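PDB 4YZT: cellulose hydrolase from Bacillus licheniformis, which hydrolyses beta-1,4-glucosidic bonds of cellulose as a tri-modular family 5 endoglucanase and is held here in complex with cellotetraose. Local coordinates for residues D61-A66 / R107-V112; L193-G198 / V219-Y224; Y272-A277 / L285-F290; Q355-Q360 / V391-S396; T465-V470 / W484-N489. One frame throughout, in Å; residues are numbered along the deposited sequence.

Contact 1 of 5, residues D61-A66 / R107-V112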
# COMPACT_ATOMS: atom_id res chain seq x y z
N ASP A 61 -17.53 0.97 -10.43
CA ASP A 61 -18.13 2.30 -10.50
C ASP A 61 -17.55 3.20 -9.41
O ASP A 61 -17.35 4.39 -9.63
CB ASP A 61 -19.64 2.21 -10.39
CG ASP A 61 -20.28 1.60 -11.61
OD1 ASP A 61 -19.93 1.99 -12.76
OD2 ASP A 61 -21.11 0.71 -11.43
N ASP A 62 -17.28 2.61 -8.24
CA ASP A 62 -16.74 3.35 -7.11
C ASP A 62 -15.31 3.80 -7.41
O ASP A 62 -14.90 4.90 -7.06
CB ASP A 62 -16.78 2.50 -5.83
CG ASP A 62 -18.20 2.30 -5.28
OD1 ASP A 62 -19.09 3.08 -5.63
OD2 ASP A 62 -18.41 1.34 -4.50
N ILE A 63 -14.55 2.93 -8.08
CA ILE A 63 -13.16 3.27 -8.40
C ILE A 63 -13.14 4.33 -9.50
O ILE A 63 -12.29 5.21 -9.53
CB ILE A 63 -12.38 2.03 -8.82
CG1 ILE A 63 -12.37 1.03 -7.66
CG2 ILE A 63 -10.95 2.40 -9.17
CD1 ILE A 63 -11.71 1.58 -6.38
N ARG A 64 -14.10 4.23 -10.41
CA ARG A 64 -14.26 5.27 -11.42
C ARG A 64 -14.59 6.62 -10.77
O ARG A 64 -14.02 7.66 -11.12
CB ARG A 64 -15.34 4.87 -12.42
CG ARG A 64 -15.45 5.77 -13.64
CD ARG A 64 -16.77 5.44 -14.32
NE ARG A 64 -16.65 5.39 -15.76
CZ ARG A 64 -17.54 4.83 -16.57
NH1 ARG A 64 -18.65 4.26 -16.07
NH2 ARG A 64 -17.33 4.84 -17.87
N ASP A 65 -15.52 6.60 -9.81
CA ASP A 65 -15.93 7.83 -9.13
C ASP A 65 -14.73 8.54 -8.50
O ASP A 65 -14.68 9.77 -8.46
CB ASP A 65 -16.96 7.54 -8.04
CG ASP A 65 -18.32 7.19 -8.59
OD1 ASP A 65 -18.52 7.31 -9.82
OD2 ASP A 65 -19.19 6.82 -7.78
N ALA A 66 -13.78 7.75 -8.02
CA ALA A 66 -12.59 8.25 -7.35
C ALA A 66 -11.64 8.99 -8.30
O ALA A 66 -10.93 9.92 -7.90
CB ALA A 66 -11.86 7.11 -6.67
N ARG A 107 -16.01 0.41 -18.19
CA ARG A 107 -15.92 1.69 -17.48
C ARG A 107 -14.76 2.53 -18.02
O ARG A 107 -14.36 3.52 -17.40
CB ARG A 107 -15.77 1.45 -15.97
CG ARG A 107 -17.14 1.28 -15.34
CD ARG A 107 -17.23 0.13 -14.39
NE ARG A 107 -18.62 -0.02 -13.95
CZ ARG A 107 -19.41 -1.02 -14.32
NH1 ARG A 107 -18.95 -1.99 -15.11
NH2 ARG A 107 -20.66 -1.06 -13.87
N GLU A 108 -14.27 2.12 -19.18
CA GLU A 108 -13.22 2.81 -19.93
C GLU A 108 -11.86 2.83 -19.24
O GLU A 108 -10.97 3.57 -19.66
CB GLU A 108 -13.64 4.25 -20.25
CG GLU A 108 -14.95 4.32 -20.99
CD GLU A 108 -14.73 4.42 -22.48
OE1 GLU A 108 -14.03 3.55 -23.04
OE2 GLU A 108 -15.25 5.39 -23.07
N PHE A 109 -11.69 2.03 -18.18
CA PHE A 109 -10.37 1.84 -17.59
C PHE A 109 -9.37 1.24 -18.58
O PHE A 109 -9.73 0.44 -19.46
CB PHE A 109 -10.43 0.89 -16.38
CG PHE A 109 -11.13 1.46 -15.17
CD1 PHE A 109 -10.64 2.60 -14.53
CD2 PHE A 109 -12.24 0.84 -14.64
CE1 PHE A 109 -11.27 3.11 -13.40
CE2 PHE A 109 -12.88 1.35 -13.51
CZ PHE A 109 -12.40 2.49 -12.89
N TYR A 110 -8.10 1.59 -18.42
CA TYR A 110 -7.06 0.73 -18.95
C TYR A 110 -6.90 -0.38 -17.91
O TYR A 110 -6.95 -0.11 -16.72
CB TYR A 110 -5.76 1.48 -19.19
CG TYR A 110 -5.80 2.30 -20.46
CD1 TYR A 110 -6.52 3.49 -20.51
CD2 TYR A 110 -5.14 1.88 -21.60
CE1 TYR A 110 -6.57 4.25 -21.65
CE2 TYR A 110 -5.19 2.64 -22.77
CZ TYR A 110 -5.91 3.82 -22.78
OH TYR A 110 -5.97 4.57 -23.92
N VAL A 111 -6.76 -1.61 -18.37
CA VAL A 111 -6.87 -2.75 -17.47
C VAL A 111 -5.66 -3.67 -17.61
O VAL A 111 -5.29 -4.02 -18.74
CB VAL A 111 -8.17 -3.55 -17.74
CG1 VAL A 111 -8.28 -4.75 -16.78
CG2 VAL A 111 -9.41 -2.65 -17.63
N VAL A 112 -5.03 -4.05 -16.49
CA VAL A 112 -3.92 -5.00 -16.49
C VAL A 112 -4.39 -6.36 -15.98
O VAL A 112 -4.84 -6.49 -14.84
CB VAL A 112 -2.76 -4.50 -15.62
CG1 VAL A 112 -1.63 -5.56 -15.52
CG2 VAL A 112 -2.23 -3.18 -16.18

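Contact 2 of 5, residues L193-G198 / V219-Y224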
# COMPACT_ATOMS: atom_id res chain seq x y z
N LEU A 193 -0.34 -4.40 -25.79
CA LEU A 193 0.76 -4.11 -24.86
C LEU A 193 0.95 -5.29 -23.90
O LEU A 193 -0.00 -5.78 -23.30
CB LEU A 193 0.49 -2.81 -24.09
CG LEU A 193 0.52 -1.55 -24.97
CD1 LEU A 193 0.16 -0.33 -24.15
CD2 LEU A 193 1.90 -1.38 -25.63
N VAL A 194 2.19 -5.76 -23.79
CA VAL A 194 2.52 -6.88 -22.92
C VAL A 194 3.56 -6.42 -21.90
O VAL A 194 4.59 -5.83 -22.26
CB VAL A 194 3.06 -8.09 -23.73
CG1 VAL A 194 3.49 -9.22 -22.79
CG2 VAL A 194 1.99 -8.58 -24.70
N ILE A 195 3.28 -6.68 -20.62
CA ILE A 195 4.11 -6.16 -19.53
C ILE A 195 5.07 -7.21 -19.00
O ILE A 195 4.65 -8.28 -18.56
CB ILE A 195 3.22 -5.66 -18.37
CG1 ILE A 195 2.20 -4.63 -18.88
CG2 ILE A 195 4.08 -5.05 -17.26
CD1 ILE A 195 0.98 -4.48 -17.96
N VAL A 196 6.36 -6.89 -19.02
CA VAL A 196 7.41 -7.80 -18.58
C VAL A 196 8.34 -7.14 -17.57
O VAL A 196 8.47 -5.91 -17.54
CB VAL A 196 8.27 -8.32 -19.77
CG1 VAL A 196 7.48 -9.31 -20.61
CG2 VAL A 196 8.77 -7.15 -20.64
N GLY A 197 8.99 -7.95 -16.74
CA GLY A 197 9.98 -7.40 -15.83
C GLY A 197 11.05 -8.42 -15.53
O GLY A 197 11.12 -9.45 -16.20
N GLY A 198 11.88 -8.12 -14.53
CA GLY A 198 12.91 -9.05 -14.10
C GLY A 198 12.44 -9.90 -12.93
O GLY A 198 11.27 -9.85 -12.56
N VAL A 219 5.83 -3.18 -22.31
CA VAL A 219 5.90 -2.23 -21.20
C VAL A 219 6.74 -2.89 -20.10
O VAL A 219 6.62 -4.11 -19.87
CB VAL A 219 4.49 -1.87 -20.68
CG1 VAL A 219 4.56 -0.96 -19.43
CG2 VAL A 219 3.70 -1.19 -21.78
N LEU A 220 7.61 -2.13 -19.45
CA LEU A 220 8.44 -2.70 -18.39
C LEU A 220 7.78 -2.44 -17.04
O LEU A 220 7.04 -1.47 -16.89
CB LEU A 220 9.85 -2.11 -18.42
CG LEU A 220 10.55 -2.14 -19.78
CD1 LEU A 220 11.99 -1.64 -19.67
CD2 LEU A 220 10.48 -3.52 -20.42
N THR A 221 8.05 -3.30 -16.06
CA THR A 221 7.44 -3.13 -14.75
C THR A 221 8.39 -3.45 -13.61
O THR A 221 9.34 -4.22 -13.77
CB THR A 221 6.16 -3.99 -14.61
OG1 THR A 221 5.37 -3.53 -13.50
CG2 THR A 221 6.51 -5.48 -14.46
N TYR A 222 8.14 -2.83 -12.47
CA TYR A 222 8.72 -3.21 -11.19
C TYR A 222 7.71 -2.85 -10.11
O TYR A 222 6.71 -2.16 -10.39
CB TYR A 222 10.08 -2.53 -10.95
CG TYR A 222 10.04 -1.02 -10.86
CD1 TYR A 222 9.98 -0.38 -9.62
CD2 TYR A 222 10.09 -0.22 -12.00
CE1 TYR A 222 9.94 1.00 -9.53
CE2 TYR A 222 10.06 1.17 -11.92
CZ TYR A 222 9.98 1.77 -10.68
OH TYR A 222 9.95 3.15 -10.57
N HIS A 223 7.95 -3.33 -8.90
CA HIS A 223 7.15 -2.93 -7.74
C HIS A 223 8.04 -2.12 -6.80
O HIS A 223 9.27 -2.31 -6.77
CB HIS A 223 6.58 -4.15 -7.01
CG HIS A 223 5.66 -4.98 -7.86
ND1 HIS A 223 5.15 -6.19 -7.44
CD2 HIS A 223 5.14 -4.77 -9.10
CE1 HIS A 223 4.36 -6.69 -8.38
NE2 HIS A 223 4.35 -5.84 -9.40
N TYR A 224 7.43 -1.23 -6.04
CA TYR A 224 8.23 -0.40 -5.14
C TYR A 224 7.59 -0.31 -3.77
O TYR A 224 6.49 0.21 -3.64
CB TYR A 224 8.40 1.01 -5.71
CG TYR A 224 9.43 1.83 -4.97
CD1 TYR A 224 10.79 1.67 -5.25
CD2 TYR A 224 9.06 2.75 -3.99
CE1 TYR A 224 11.76 2.41 -4.57
CE2 TYR A 224 10.02 3.50 -3.31
CZ TYR A 224 11.37 3.33 -3.61
OH TYR A 224 12.34 4.06 -2.95
O HOH W 1 11.23 -6.02 -12.66

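Contact 3 of 5, residues Y272-A277 / L285-F290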
# COMPACT_ATOMS: atom_id res chain seq x y z
N TYR A 272 2.65 -0.17 -5.48
CA TYR A 272 3.30 0.67 -4.48
C TYR A 272 2.27 0.98 -3.40
O TYR A 272 1.06 0.81 -3.62
CB TYR A 272 3.84 1.99 -5.09
CG TYR A 272 2.73 2.98 -5.31
CD1 TYR A 272 2.42 3.95 -4.35
CD2 TYR A 272 1.96 2.93 -6.46
CE1 TYR A 272 1.37 4.84 -4.53
CE2 TYR A 272 0.91 3.83 -6.67
CZ TYR A 272 0.61 4.77 -5.69
OH TYR A 272 -0.43 5.63 -5.90
N GLY A 273 2.74 1.47 -2.26
CA GLY A 273 1.83 1.96 -1.24
C GLY A 273 2.22 1.51 0.15
O GLY A 273 3.11 0.67 0.32
N THR A 274 1.56 2.05 1.16
CA THR A 274 1.86 1.62 2.52
C THR A 274 1.08 0.35 2.81
O THR A 274 0.08 0.05 2.15
CB THR A 274 1.55 2.72 3.57
OG1 THR A 274 0.23 3.25 3.39
CG2 THR A 274 2.56 3.85 3.44
N LEU A 275 1.57 -0.39 3.80
CA LEU A 275 1.08 -1.72 4.12
C LEU A 275 0.86 -1.81 5.63
O LEU A 275 1.32 -2.75 6.27
CB LEU A 275 2.07 -2.80 3.66
CG LEU A 275 2.46 -2.85 2.17
CD1 LEU A 275 3.50 -3.95 1.93
CD2 LEU A 275 1.23 -3.05 1.28
N GLY A 276 0.19 -0.81 6.19
CA GLY A 276 -0.07 -0.81 7.61
C GLY A 276 0.42 0.41 8.37
O GLY A 276 -0.08 0.70 9.45
N ALA A 277 1.40 1.12 7.80
CA ALA A 277 1.85 2.39 8.37
C ALA A 277 0.63 3.27 8.64
O ALA A 277 -0.21 3.43 7.76
CB ALA A 277 2.82 3.09 7.41
N LEU A 285 2.70 12.42 3.04
CA LEU A 285 3.97 12.83 2.44
C LEU A 285 4.60 11.73 1.56
O LEU A 285 5.14 12.01 0.49
CB LEU A 285 4.95 13.24 3.53
CG LEU A 285 6.30 13.81 3.06
CD1 LEU A 285 6.07 15.10 2.25
CD2 LEU A 285 7.20 14.08 4.24
N TYR A 286 4.56 10.49 2.03
CA TYR A 286 5.10 9.37 1.27
C TYR A 286 4.37 9.20 -0.06
O TYR A 286 4.99 9.10 -1.13
CB TYR A 286 5.02 8.08 2.10
CG TYR A 286 5.64 6.88 1.42
CD1 TYR A 286 4.89 6.07 0.57
CD2 TYR A 286 6.98 6.56 1.61
CE1 TYR A 286 5.47 4.98 -0.07
CE2 TYR A 286 7.55 5.47 0.98
CZ TYR A 286 6.79 4.70 0.14
OH TYR A 286 7.36 3.61 -0.49
N HIS A 287 3.04 9.20 -0.02
CA HIS A 287 2.29 8.98 -1.24
C HIS A 287 2.46 10.15 -2.22
O HIS A 287 2.69 9.93 -3.42
CB HIS A 287 0.81 8.74 -0.93
CG HIS A 287 0.53 7.35 -0.44
ND1 HIS A 287 0.74 6.96 0.86
CD2 HIS A 287 0.07 6.25 -1.09
CE1 HIS A 287 0.41 5.69 1.01
NE2 HIS A 287 0.00 5.23 -0.17
N ASP A 288 2.37 11.38 -1.74
CA ASP A 288 2.55 12.53 -2.63
C ASP A 288 3.93 12.54 -3.26
O ASP A 288 4.08 12.80 -4.45
CB ASP A 288 2.32 13.85 -1.89
CG ASP A 288 2.54 15.05 -2.79
OD1 ASP A 288 1.66 15.33 -3.64
OD2 ASP A 288 3.60 15.70 -2.67
N THR A 289 4.94 12.24 -2.45
CA THR A 289 6.32 12.29 -2.93
C THR A 289 6.55 11.20 -3.96
O THR A 289 7.08 11.48 -5.04
CB THR A 289 7.33 12.12 -1.78
OG1 THR A 289 7.12 13.16 -0.81
CG2 THR A 289 8.76 12.20 -2.29
N PHE A 290 6.15 9.97 -3.64
CA PHE A 290 6.38 8.88 -4.59
C PHE A 290 5.58 9.05 -5.88
O PHE A 290 6.12 8.85 -6.97
CB PHE A 290 6.05 7.51 -4.00
CG PHE A 290 6.37 6.40 -4.94
CD1 PHE A 290 7.69 6.04 -5.17
CD2 PHE A 290 5.36 5.74 -5.63
CE1 PHE A 290 8.00 5.04 -6.07
CE2 PHE A 290 5.66 4.73 -6.53
CZ PHE A 290 6.98 4.38 -6.75
O HOH W 2 5.50 2.11 -1.90

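Contact 4 of 5, residues Q355-Q360 / V391-S396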
# COMPACT_ATOMS: atom_id res chain seq x y z
N GLN A 355 -1.51 27.65 18.28
CA GLN A 355 -0.98 26.45 17.67
C GLN A 355 -0.44 26.72 16.28
O GLN A 355 -1.15 27.27 15.44
CB GLN A 355 -2.06 25.37 17.58
CG GLN A 355 -1.61 24.13 16.86
CD GLN A 355 -0.51 23.40 17.62
OE1 GLN A 355 -0.53 23.35 18.85
NE2 GLN A 355 0.45 22.85 16.88
N THR A 356 0.80 26.33 16.03
CA THR A 356 1.39 26.52 14.71
C THR A 356 1.18 25.29 13.84
O THR A 356 1.36 24.15 14.30
CB THR A 356 2.90 26.87 14.82
OG1 THR A 356 3.05 28.14 15.47
CG2 THR A 356 3.55 26.95 13.44
N VAL A 357 0.76 25.53 12.60
CA VAL A 357 0.68 24.50 11.59
C VAL A 357 1.56 24.92 10.42
O VAL A 357 1.35 25.97 9.83
CB VAL A 357 -0.77 24.28 11.08
CG1 VAL A 357 -0.84 23.10 10.13
CG2 VAL A 357 -1.72 24.08 12.25
N ASP A 358 2.57 24.10 10.11
CA ASP A 358 3.45 24.37 8.99
C ASP A 358 2.92 23.72 7.72
O ASP A 358 2.41 22.60 7.75
CB ASP A 358 4.87 23.88 9.28
CG ASP A 358 5.53 24.65 10.43
OD1 ASP A 358 5.46 25.90 10.44
OD2 ASP A 358 6.12 23.99 11.31
N ILE A 359 3.05 24.41 6.59
CA ILE A 359 2.57 23.88 5.32
C ILE A 359 3.68 23.78 4.28
O ILE A 359 4.30 24.78 3.93
CB ILE A 359 1.43 24.75 4.75
CG1 ILE A 359 0.38 25.06 5.82
CG2 ILE A 359 0.78 24.08 3.54
CD1 ILE A 359 -0.74 25.94 5.31
N GLN A 360 3.95 22.56 3.81
CA GLN A 360 4.76 22.36 2.61
C GLN A 360 3.86 22.59 1.40
O GLN A 360 3.14 21.69 0.96
CB GLN A 360 5.38 20.95 2.60
CG GLN A 360 6.16 20.59 1.35
CD GLN A 360 6.81 19.21 1.44
OE1 GLN A 360 7.12 18.73 2.53
NE2 GLN A 360 7.00 18.57 0.30
N VAL A 391 0.74 28.80 9.56
CA VAL A 391 -0.55 29.21 10.08
C VAL A 391 -0.56 29.16 11.61
O VAL A 391 -0.13 28.18 12.21
CB VAL A 391 -1.68 28.33 9.51
CG1 VAL A 391 -2.97 28.51 10.29
CG2 VAL A 391 -1.88 28.62 8.02
N SER A 392 -1.03 30.23 12.24
CA SER A 392 -1.19 30.24 13.68
C SER A 392 -2.66 30.18 14.05
O SER A 392 -3.39 31.16 13.88
CB SER A 392 -0.55 31.48 14.29
OG SER A 392 -0.85 31.58 15.67
N ILE A 393 -3.12 29.04 14.55
CA ILE A 393 -4.48 28.92 15.04
C ILE A 393 -4.52 29.51 16.45
O ILE A 393 -3.82 29.02 17.33
CB ILE A 393 -4.98 27.46 15.08
CG1 ILE A 393 -4.62 26.72 13.78
CG2 ILE A 393 -6.47 27.41 15.36
CD1 ILE A 393 -5.47 27.11 12.60
N LYS A 394 -5.32 30.55 16.66
CA LYS A 394 -5.36 31.24 17.95
C LYS A 394 -5.97 30.38 19.05
O LYS A 394 -6.86 29.57 18.81
CB LYS A 394 -6.14 32.56 17.83
CG LYS A 394 -5.53 33.54 16.84
CD LYS A 394 -4.02 33.65 17.04
CE LYS A 394 -3.37 34.41 15.90
NZ LYS A 394 -1.87 34.34 15.91
N ALA A 395 -5.46 30.57 20.27
CA ALA A 395 -5.85 29.78 21.43
C ALA A 395 -7.36 29.84 21.69
O ALA A 395 -7.99 28.84 21.99
CB ALA A 395 -5.09 30.26 22.66
N SER A 396 -7.93 31.03 21.56
CA SER A 396 -9.36 31.20 21.75
C SER A 396 -10.17 30.38 20.76
O SER A 396 -11.21 29.82 21.12
CB SER A 396 -9.72 32.68 21.65
OG SER A 396 -8.97 33.30 20.62
O HOH W 3 1.38 30.19 16.78

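Contact 5 of 5, residues T465-V470 / W484-N489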
# COMPACT_ATOMS: atom_id res chain seq x y z
N THR A 465 3.66 1.75 17.96
CA THR A 465 4.49 0.56 17.82
C THR A 465 4.64 -0.13 19.18
O THR A 465 4.12 0.35 20.19
CB THR A 465 5.89 0.92 17.22
OG1 THR A 465 6.64 -0.29 16.99
CG2 THR A 465 6.66 1.81 18.16
N VAL A 466 5.31 -1.27 19.21
CA VAL A 466 5.50 -2.01 20.46
C VAL A 466 6.93 -2.56 20.51
O VAL A 466 7.43 -3.02 19.49
CB VAL A 466 4.51 -3.20 20.59
CG1 VAL A 466 4.57 -3.80 22.00
CG2 VAL A 466 3.09 -2.80 20.23
N LYS A 467 7.57 -2.52 21.68
CA LYS A 467 8.83 -3.25 21.86
C LYS A 467 8.67 -4.24 23.01
O LYS A 467 7.81 -4.07 23.89
CB LYS A 467 10.01 -2.30 22.12
CG LYS A 467 9.85 -1.41 23.36
CD LYS A 467 11.17 -0.75 23.75
CE LYS A 467 10.98 0.29 24.86
NZ LYS A 467 12.26 0.99 25.20
N GLY A 468 9.50 -5.28 23.00
CA GLY A 468 9.45 -6.32 24.01
C GLY A 468 10.84 -6.73 24.42
O GLY A 468 11.69 -6.99 23.57
N VAL A 469 11.06 -6.80 25.73
CA VAL A 469 12.38 -6.99 26.32
C VAL A 469 12.33 -8.11 27.36
O VAL A 469 11.36 -8.21 28.10
CB VAL A 469 12.86 -5.66 26.96
CG1 VAL A 469 14.03 -5.88 27.86
CG2 VAL A 469 13.19 -4.63 25.88
N VAL A 470 13.36 -8.95 27.40
CA VAL A 470 13.45 -9.97 28.44
C VAL A 470 13.98 -9.30 29.71
O VAL A 470 15.02 -8.66 29.68
CB VAL A 470 14.36 -11.13 28.04
CG1 VAL A 470 14.34 -12.22 29.10
CG2 VAL A 470 13.94 -11.69 26.67
N TRP A 484 18.94 -7.33 16.72
CA TRP A 484 19.46 -5.98 16.94
C TRP A 484 18.46 -4.97 17.53
O TRP A 484 18.83 -3.84 17.84
CB TRP A 484 19.99 -5.41 15.63
CG TRP A 484 18.88 -5.05 14.68
CD1 TRP A 484 18.27 -3.84 14.56
CD2 TRP A 484 18.21 -5.93 13.76
NE1 TRP A 484 17.27 -3.89 13.61
CE2 TRP A 484 17.21 -5.16 13.10
CE3 TRP A 484 18.35 -7.28 13.42
CZ2 TRP A 484 16.38 -5.71 12.13
CZ3 TRP A 484 17.52 -7.81 12.45
CH2 TRP A 484 16.55 -7.03 11.81
N THR A 485 17.20 -5.38 17.67
CA THR A 485 16.15 -4.48 18.14
C THR A 485 15.09 -5.22 18.94
O THR A 485 14.78 -6.38 18.65
CB THR A 485 15.46 -3.73 16.96
OG1 THR A 485 14.45 -2.86 17.47
CG2 THR A 485 14.79 -4.72 15.98
N PRO A 486 14.53 -4.54 19.96
CA PRO A 486 13.41 -5.11 20.72
C PRO A 486 12.09 -4.76 20.09
O PRO A 486 11.04 -5.25 20.54
CB PRO A 486 13.57 -4.45 22.09
CG PRO A 486 14.07 -3.07 21.73
CD PRO A 486 15.02 -3.29 20.57
N TYR A 487 12.11 -3.93 19.05
CA TYR A 487 10.85 -3.48 18.46
C TYR A 487 10.23 -4.58 17.60
O TYR A 487 10.92 -5.27 16.85
CB TYR A 487 11.05 -2.19 17.66
CG TYR A 487 11.10 -0.99 18.59
CD1 TYR A 487 12.29 -0.53 19.10
CD2 TYR A 487 9.92 -0.36 19.00
CE1 TYR A 487 12.34 0.54 19.97
CE2 TYR A 487 9.96 0.71 19.87
CZ TYR A 487 11.16 1.16 20.34
OH TYR A 487 11.21 2.23 21.21
N LEU A 488 8.92 -4.74 17.77
CA LEU A 488 8.13 -5.76 17.09
C LEU A 488 7.56 -5.24 15.76
O LEU A 488 7.70 -4.05 15.43
CB LEU A 488 6.99 -6.23 18.00
CG LEU A 488 7.38 -6.70 19.41
CD1 LEU A 488 6.13 -7.10 20.18
CD2 LEU A 488 8.35 -7.87 19.35
N ASN A 489 6.89 -6.12 15.02
CA ASN A 489 6.37 -5.77 13.70
C ASN A 489 4.84 -5.74 13.66
O ASN A 489 4.18 -6.67 14.11
CB ASN A 489 6.87 -6.76 12.64
CG ASN A 489 8.39 -6.69 12.43
OD1 ASN A 489 9.05 -5.75 12.84
ND2 ASN A 489 8.93 -7.70 11.75
O HOH W 4 6.83 -1.59 14.59
O HOH W 5 13.25 2.30 23.08

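Contact 1 of 5, residues D61-A66 / R107-V112
R64 and R107 bring the two backbones nearest, with CA atoms 7.2 Å apart: helix 57-66 passes the bend leading into strand 110-114, and side chains make the join. The bend runs through E108, which takes a left-handed conformation (phi 66°). R107 grips D61 side-on with two nitrogens. Its NE bonds D61 OD1 at 2.7 Å, and its NH2 bonds D61 OD2 at 3.0 Å. The two flat groups are not coplanar, their planes lying 56° apart. NE comes to OD1 from well above the carboxylate plane, whereas NH2 reaches OD2 on its syn side but tilted out of the plane. NH2 also pairs with E57, and NH1 binds W103 O, fixing the guanidinium from several directions. R64 crosses R107 at about a right angle and lays one guanidinium face over its aliphatic part, NH1 lying 3.4 Å from R107 CG; D61 and E57 probably offset the two nearby positive charges. With CG anti to the carbonyl carbon (chi1 -70°), the F109 ring sets its CZ edge against the helix backbone, 3.5 Å from R64 N and 4.0 Å from I63 CG2. Replacing R107 by leucine would probably leave the D61 carboxylate without its partner and E57 without this ion pair. This contact between a helix and the loop that leads into strand 110-114 lies at the N-terminal pole of the (beta/alpha)8 barrel.

Contact 2 of 5, residues L193-G198 / V219-Y224
I195 lies beside V219 and crosses T221 on the inner face of the barrel wall. Its CB stands 4.0 Å from V219 O. From there CG1, anti to the carbonyl carbon (chi1 -55°), runs beside V219, 4.0 Å from V219 CB, and CD1 continues toward V112 of strand 110-114. The other branch, CG2, comes in across T221 and lies 3.5 Å from T221 CB, while T221 OG1 bonds I268 O of the next strand. On the outer face V196 CG2 packs 4.0 Å from L220 CD2. The parallel backbones are tied by V219 N to V194 O, V196 N to V219 O (2.9 Å) and a weak T221 N to V196 O. Beyond them the chains part, and a water accepts from G198 N and donates to T221 O. A side chain on G197 would run into T221 O. This is a beta-alpha-beta crossover, strand 194-196, helix 203-208 and strand 218-224, the fifth and sixth strands of the TIM barrel, ending at H223 in the glycan pocket.

Contact 3 of 5, residues Y272-A277 / L285-F290
G273 and H287 have CA atoms 7.0 Å apart where the chain leaves strand 267-272 and bends past helix 280-296; G273 takes a positive phi (136°) that a side chain would hardly tolerate. Y272 meets two helix residues one turn apart. Its CB lies 3.6 Å from F290 CE2, and the two rings sit obliquely, centroids 5.2 Å apart and planes at 37°. Farther out, Y272 CE1 touches H287 CD2 at 3.9 Å. A chi1 of 77° sets the tyrosine CG between its backbone N and carbonyl carbon, bringing the ring against the helix, where W303 stacks on it. If Y272 were an alanine, a gap would probably open beside F290 and H287, and W303 would lose its stacking partner. T274 approaches the H287 imidazole at its edge, OG1 near the ring plane and 3.4 Å from CE1, with the methyl CG2 alongside. The ND1 bond to K283 O helps fix the rotation of H287. One water spans the contact, accepting from G273 N at 2.9 Å and donating to Y286 OH at 2.8 Å; that hydroxyl also bonds S226 O. The chemistry is thus aromatic packing with buried polar atoms paired off through water and main-chain oxygens, consistent with a firmly placed loop between E271 and L275, both of the glycan pocket.

Contact 4 of 5, residues Q355-Q360 / V391-S396
V391 fits between V357 and I359 on the apolar face of an antiparallel strand pair. Its CG2 meets I359 CD1 at 4.0 Å, for the isoleucine chain, extended at chi2 179°, reaches across to it. Directly across the strands V391 CB faces V357 CB at 4.4 Å, and V357 sends its CG2 the other way to I393 CG1, 4.2 Å off. V391 sits against V357 and I359, and V357 in turn against V391 and I393, so the contacts run in a zigzag. I393 CG1 also comes close to Q355 O. At the end of the row Q355 lends its CB to the packing beside I393, then bends at chi2 and turns its amide back, NE2 bonding T356 O at 3.0 Å. The reverse face is polar: T356 OG1 and S392 OG share a water, at 3.0 and 2.9 Å, and K394 NZ donates to S392 OG. Beneath these shapes the backbones make two reciprocal pairs of bonds, Q355 with I393 and V357 with V391; among them V357 N to V391 O spans 2.8 Å. In the X2 domain sheet, strand 355-360 lies between strands 338-347 and 390-393. I339 and L344 continue the apolar face on one flank, Y382 and V384 on the other, while L398 of helix 395-401 packs on Q355 and I393.

Contact 5 of 5, residues T465-V470 / W484-N489
Beta-bridge pairing at a sheet edge joins K467 and Y487: strand 462-470, outermost in a four-stranded sheet of the C-terminal module, takes on the irregular loop segment 484-489 through a single bridge, CA atoms 4.0 Å apart. Two backbone bonds frame it, L488 N to V466 O at 2.9 Å, nearly straight, and G468 N to P486 O at 2.9 Å. The loop is shaped just before by an ST turn, in which T485 OG1 accepts from Y487 N at 3.0 Å. K467 lies over one face of the Y487 ring in a CH-pi contact, its CB 3.7 Å from the centroid and only 13° off the normal. With CG between the backbone N and the carbonyl carbon (chi1 59°) and the chain extended beyond, the lysine passes obliquely over the ring, CD near CZ and OH. T465 comes at the ring from its edge, OG1 beside CD2. Apolar contacts flank the bridge: V469 CG2 packs side by side with P486 CB at 3.8 Å, and V466 CG1 meets L488 CD1 where the two side chains cross, near F494. E520 of the adjoining strand 515-522 bonds the hydroxyl of Y487, fixing the far end of the ring. The two polar ends are also joined by one water, which accepts from K467 NZ at 2.7 Å and donates to Y487 OH at 2.8 Å.

Contacts 1, 2 and 3 all belong to the catalytic barrel, contact 4 to the X2 domain and contact 5 to the C-terminal module. Contacts 1 and 2 meet inside the barrel, V112 CG1 lying 3.7 Å from I195 CD1. Contacts 2 and 3 meet nearer the pocket, where Y224 O is 3.5 Å from Y272 CB and the Y224 and F290 rings meet, nearly parallel. Contact 2 contributes H223, weakly bonded to the glycan, and contact 3 supplies L275, which touches a glucose unit. Contact 3 also borders the X2 domain through L285 CD1 and Q360 OE1, 3.8 Å apart. Contact 5 stays about 9 Å from contact 3, measured between nearest atoms.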